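Local coordinates for BH0236 protein (Bacillus halodurans, PDB 5T7A) that probably binds beta-1,3-glucan as a family 56 carbohydrate-binding module, helping its parent protein recognise and hydrolyse that polysaccharide, at residues V47-T55 with L96-L105. Sequence-based numbering, arbitrary orientation. Where two conformers were deposited one is given.
With EDO (1,2-ethanediol), chain E; EDO (1,2-ethanediol), chain C.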
loop_
_atom_site.group_PDB
_atom_site.type_symbol
_atom_site.label_atom_id
_atom_site.label_comp_id
_atom_site.label_asym_id
_atom_site.label_seq_id
_atom_site.Cartn_x
_atom_site.Cartn_y
_atom_site.Cartn_z
ATOM N N VAL A 47 9.954 4.657 1.357
ATOM C CA VAL A 47 9.158 4.377 0.143
ATOM C C VAL A 47 7.774 4.742 0.504
ATOM O O VAL A 47 7.395 4.808 1.713
ATOM C CB VAL A 47 9.200 2.898 -0.339
ATOM C CG1 VAL A 47 10.653 2.407 -0.480
ATOM C CG2 VAL A 47 8.466 1.968 0.603
ATOM N N THR A 48 6.922 4.941 -0.525
ATOM C CA THR A 48 5.505 5.200 -0.285
ATOM C C THR A 48 4.673 4.080 -0.860
ATOM O O THR A 48 4.760 3.785 -2.034
ATOM C CB THR A 48 5.054 6.535 -0.872
ATOM O OG1 THR A 48 5.739 7.595 -0.156
ATOM C CG2 THR A 48 3.535 6.707 -0.712
ATOM N N ILE A 49 3.866 3.455 -0.015
ATOM C CA ILE A 49 2.810 2.532 -0.518
ATOM C C ILE A 49 1.660 3.388 -0.955
ATOM O O ILE A 49 1.163 4.247 -0.177
ATOM C CB ILE A 49 2.301 1.563 0.558
ATOM C CG1 ILE A 49 3.464 0.713 1.124
ATOM C CG2 ILE A 49 1.259 0.611 -0.028
ATOM C CD1 ILE A 49 3.105 -0.090 2.350
ATOM N N PHE A 50 1.181 3.160 -2.188
ATOM C CA PHE A 50 0.067 3.952 -2.688
ATOM C C PHE A 50 -1.049 3.032 -3.128
ATOM O O PHE A 50 -0.840 1.914 -3.548
ATOM C CB PHE A 50 0.440 4.870 -3.822
ATOM C CG PHE A 50 0.680 4.177 -5.149
ATOM C CD1 PHE A 50 1.918 3.593 -5.416
ATOM C CD2 PHE A 50 -0.319 4.078 -6.106
ATOM C CE1 PHE A 50 2.160 2.989 -6.644
ATOM C CE2 PHE A 50 -0.109 3.439 -7.339
ATOM C CZ PHE A 50 1.134 2.906 -7.621
ATOM N N PHE A 51 -2.243 3.582 -3.083
ATOM C CA PHE A 51 -3.491 2.886 -3.510
ATOM C C PHE A 51 -4.401 3.924 -4.171
ATOM O O PHE A 51 -4.795 4.919 -3.552
ATOM C CB PHE A 51 -4.158 2.257 -2.288
ATOM C CG PHE A 51 -5.371 1.385 -2.619
ATOM C CD1 PHE A 51 -5.204 0.026 -2.835
ATOM C CD2 PHE A 51 -6.638 1.947 -2.760
ATOM C CE1 PHE A 51 -6.272 -0.798 -3.163
ATOM C CE2 PHE A 51 -7.679 1.148 -3.073
ATOM C CZ PHE A 51 -7.517 -0.192 -3.296
ATOM N N ALA A 52 -4.647 3.755 -5.457
ATOM C CA ALA A 52 -5.360 4.745 -6.277
ATOM C C ALA A 52 -6.603 4.060 -6.840
ATOM O O ALA A 52 -6.579 3.423 -7.910
ATOM C CB ALA A 52 -4.438 5.251 -7.399
ATOM N N PRO A 53 -7.729 4.165 -6.129
ATOM C CA PRO A 53 -8.901 3.433 -6.554
ATOM C C PRO A 53 -9.588 4.094 -7.721
ATOM O O PRO A 53 -9.512 5.291 -7.909
ATOM C CB PRO A 53 -9.793 3.411 -5.304
ATOM C CG PRO A 53 -9.453 4.758 -4.692
ATOM C CD PRO A 53 -7.963 4.898 -4.863
ATOM N N THR A 54 -10.235 3.295 -8.546
ATOM C CA THR A 54 -11.020 3.796 -9.675
ATOM C C THR A 54 -12.332 4.388 -9.312
ATOM O O THR A 54 -12.880 5.191 -10.050
ATOM C CB THR A 54 -11.213 2.678 -10.718
ATOM O OG1 THR A 54 -11.713 1.502 -10.083
ATOM C CG2 THR A 54 -9.894 2.385 -11.415
ATOM N N THR A 55 -12.881 3.981 -8.180
ATOM C CA THR A 55 -14.037 4.612 -7.584
ATOM C C THR A 55 -13.577 5.185 -6.244
ATOM O O THR A 55 -12.829 4.549 -5.544
ATOM C CB THR A 55 -15.130 3.569 -7.375
ATOM O OG1 THR A 55 -15.623 3.104 -8.624
ATOM C CG2 THR A 55 -16.333 4.228 -6.583
ATOM N N LEU A 96 9.199 -6.044 1.895
ATOM C CA LEU A 96 7.949 -5.444 2.388
ATOM C C LEU A 96 6.803 -6.178 1.704
ATOM O O LEU A 96 6.703 -6.238 0.489
ATOM C CB LEU A 96 7.943 -3.945 2.051
ATOM C CG LEU A 96 6.596 -3.235 2.268
ATOM C CD1 LEU A 96 6.319 -3.096 3.741
ATOM C CD2 LEU A 96 6.727 -1.856 1.637
ATOM N N GLU A 97 5.917 -6.741 2.526
ATOM C CA GLU A 97 4.696 -7.362 2.020
ATOM C C GLU A 97 3.536 -6.491 2.467
ATOM O O GLU A 97 3.519 -6.008 3.590
ATOM C CB GLU A 97 4.557 -8.812 2.475
ATOM C CG GLU A 97 5.487 -9.750 1.648
ATOM C CD GLU A 97 5.409 -11.142 2.166
ATOM O OE1 GLU A 97 5.990 -11.358 3.254
ATOM O OE2 GLU A 97 4.783 -11.990 1.481
ATOM N N TYR A 98 2.523 -6.325 1.612
ATOM C CA TYR A 98 1.486 -5.353 1.877
ATOM C C TYR A 98 0.216 -5.764 1.176
ATOM O O TYR A 98 0.226 -6.370 0.107
ATOM C CB TYR A 98 1.890 -3.948 1.450
ATOM C CG TYR A 98 2.252 -3.788 -0.002
ATOM C CD1 TYR A 98 3.522 -4.145 -0.468
ATOM C CD2 TYR A 98 1.378 -3.225 -0.918
ATOM C CE1 TYR A 98 3.870 -4.009 -1.777
ATOM C CE2 TYR A 98 1.701 -3.081 -2.212
ATOM C CZ TYR A 98 2.923 -3.448 -2.675
ATOM O OH TYR A 98 3.231 -3.288 -4.005
ATOM N N SER A 99 -0.899 -5.519 1.874
ATOM C CA SER A 99 -2.242 -5.780 1.321
ATOM C C SER A 99 -3.136 -4.653 1.741
ATOM O O SER A 99 -2.730 -3.828 2.583
ATOM C CB SER A 99 -2.786 -7.076 1.817
ATOM O OG SER A 99 -2.799 -7.100 3.244
ATOM N N PHE A 100 -4.314 -4.567 1.129
ATOM C CA PHE A 100 -5.223 -3.482 1.408
ATOM C C PHE A 100 -6.604 -3.947 1.769
ATOM O O PHE A 100 -7.083 -4.958 1.235
ATOM C CB PHE A 100 -5.345 -2.546 0.185
ATOM C CG PHE A 100 -4.003 -2.046 -0.313
ATOM C CD1 PHE A 100 -3.435 -0.911 0.198
ATOM C CD2 PHE A 100 -3.322 -2.759 -1.310
ATOM C CE1 PHE A 100 -2.191 -0.452 -0.287
ATOM C CE2 PHE A 100 -2.129 -2.322 -1.754
ATOM C CZ PHE A 100 -1.530 -1.181 -1.257
ATOM N N THR A 101 -7.279 -3.116 2.562
ATOM C CA THR A 101 -8.718 -3.256 2.731
ATOM C C THR A 101 -9.273 -1.894 2.304
ATOM O O THR A 101 -8.938 -0.887 2.928
ATOM C CB THR A 101 -9.093 -3.645 4.180
ATOM O OG1 THR A 101 -8.575 -4.943 4.493
ATOM C CG2 THR A 101 -10.605 -3.649 4.346
ATOM N N TYR A 102 -10.131 -1.899 1.284
ATOM C CA TYR A 102 -10.659 -0.683 0.725
ATOM C C TYR A 102 -12.155 -0.692 0.659
ATOM O O TYR A 102 -12.783 -1.682 0.399
ATOM C CB TYR A 102 -10.120 -0.434 -0.684
ATOM C CG TYR A 102 -10.399 -1.460 -1.692
ATOM C CD1 TYR A 102 -9.627 -2.601 -1.820
ATOM C CD2 TYR A 102 -11.441 -1.254 -2.638
ATOM C CE1 TYR A 102 -9.920 -3.533 -2.820
ATOM C CE2 TYR A 102 -11.715 -2.166 -3.618
ATOM C CZ TYR A 102 -10.946 -3.308 -3.743
ATOM O OH TYR A 102 -11.208 -4.235 -4.708
ATOM N N GLU A 103 -12.721 0.467 0.916
ATOM C CA GLU A 103 -14.174 0.615 0.834
ATOM C C GLU A 103 -14.523 0.945 -0.647
ATOM O O GLU A 103 -13.772 1.652 -1.368
ATOM C CB GLU A 103 -14.575 1.738 1.732
ATOM C CG GLU A 103 -16.078 1.919 1.902
ATOM C CD GLU A 103 -16.695 2.855 0.903
ATOM O OE1 GLU A 103 -16.004 3.582 0.149
ATOM O OE2 GLU A 103 -17.964 2.862 0.871
ATOM N N LYS A 104 -15.663 0.469 -1.104
ATOM C CA LYS A 104 -16.148 0.842 -2.441
ATOM C C LYS A 104 -17.667 0.773 -2.430
ATOM O O LYS A 104 -18.221 -0.294 -2.411
ATOM C CB LYS A 104 -15.602 -0.107 -3.525
ATOM C CG LYS A 104 -16.075 0.228 -4.959
ATOM C CD LYS A 104 -15.415 -0.585 -6.069
ATOM C CE LYS A 104 -16.016 -1.991 -6.123
ATOM N NZ LYS A 104 -16.066 -2.575 -7.475
ATOM N N LEU A 105 -18.319 1.924 -2.434
ATOM C CA LEU A 105 -19.812 1.966 -2.607
ATOM C C LEU A 105 -20.552 1.209 -1.472
ATOM O O LEU A 105 -21.626 0.648 -1.697
ATOM C CB LEU A 105 -20.224 1.438 -3.988
ATOM C CG LEU A 105 -19.633 2.269 -5.118
ATOM C CD1 LEU A 105 -19.927 1.600 -6.457
ATOM C CD2 LEU A 105 -20.032 3.726 -5.103
HETATM C C1 EDO E . 2.382 -12.118 4.420
HETATM O O1 EDO E . 2.600 -12.811 5.636
HETATM C C2 EDO E . 1.758 -13.107 3.489
HETATM O O2 EDO E . 2.678 -13.505 2.479
HETATM C C1 EDO C . -15.253 -5.712 -5.487
HETATM O O1 EDO C . -14.775 -5.269 -6.814
HETATM C C2 EDO C . -15.712 -7.131 -5.657
HETATM O O2 EDO C . -16.906 -7.144 -6.386
HETATM O O HOH W 1 -13.037 2.246 -4.020
#
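Phe51 CD1 sits over one face of the Phe100 ring, 3.5 Å from Phe100 CG, while at the edge of that same ring Ile49 CG2 comes up close to its plane, 3.5 Å from Phe100 CZ. The far end of Phe51 rests on a face of Tyr102, with Phe51 CZ 3.5 Å from Tyr102 CD1. Neither pair lies flat: the Phe51 plane is turned 46° against Phe100 and is also oblique to Tyr102, so the three rings form an aromatic cluster. Phe51 reaches both partners because its CG is anti to the backbone N (chi1 -174°), which lays the ring between them. In the plane of the Tyr98 ring, at its edge, lie Leu96 O and Phe100 CE2; Ile49 CG2 approaches that ring obliquely at Tyr98 CD2. Ile49 also meets Leu96 tip to tip, Ile49 CD1 standing 4.1 Å from Leu96 CD2. No direct hydrogen bond crosses between the segments. Past the rings, one water bridges Thr55 O and Glu103 O, and Thr55 CG2 touches Leu105 CD2 at 4.0 Å. The polar ends of Tyr102 and Lys104 are both held by Asp34, the lysine through a salt bridge. The axes of strands 47-53 and 96-103 pass 9.4 Å apart at 33°, as expected for facing layers of a beta-sandwich, whose buried core this contact helps fill. Tyr35 stacks on Phe51, and strand 35-40 adds Ala37 and Ile39 beside the rings. Leu64, Val62 and Val60 of strand 60-66 pack against Ile49, Phe100 and Phe51, respectively, while strand 82-88 is hydrogen-bonded through its backbone to 47-53.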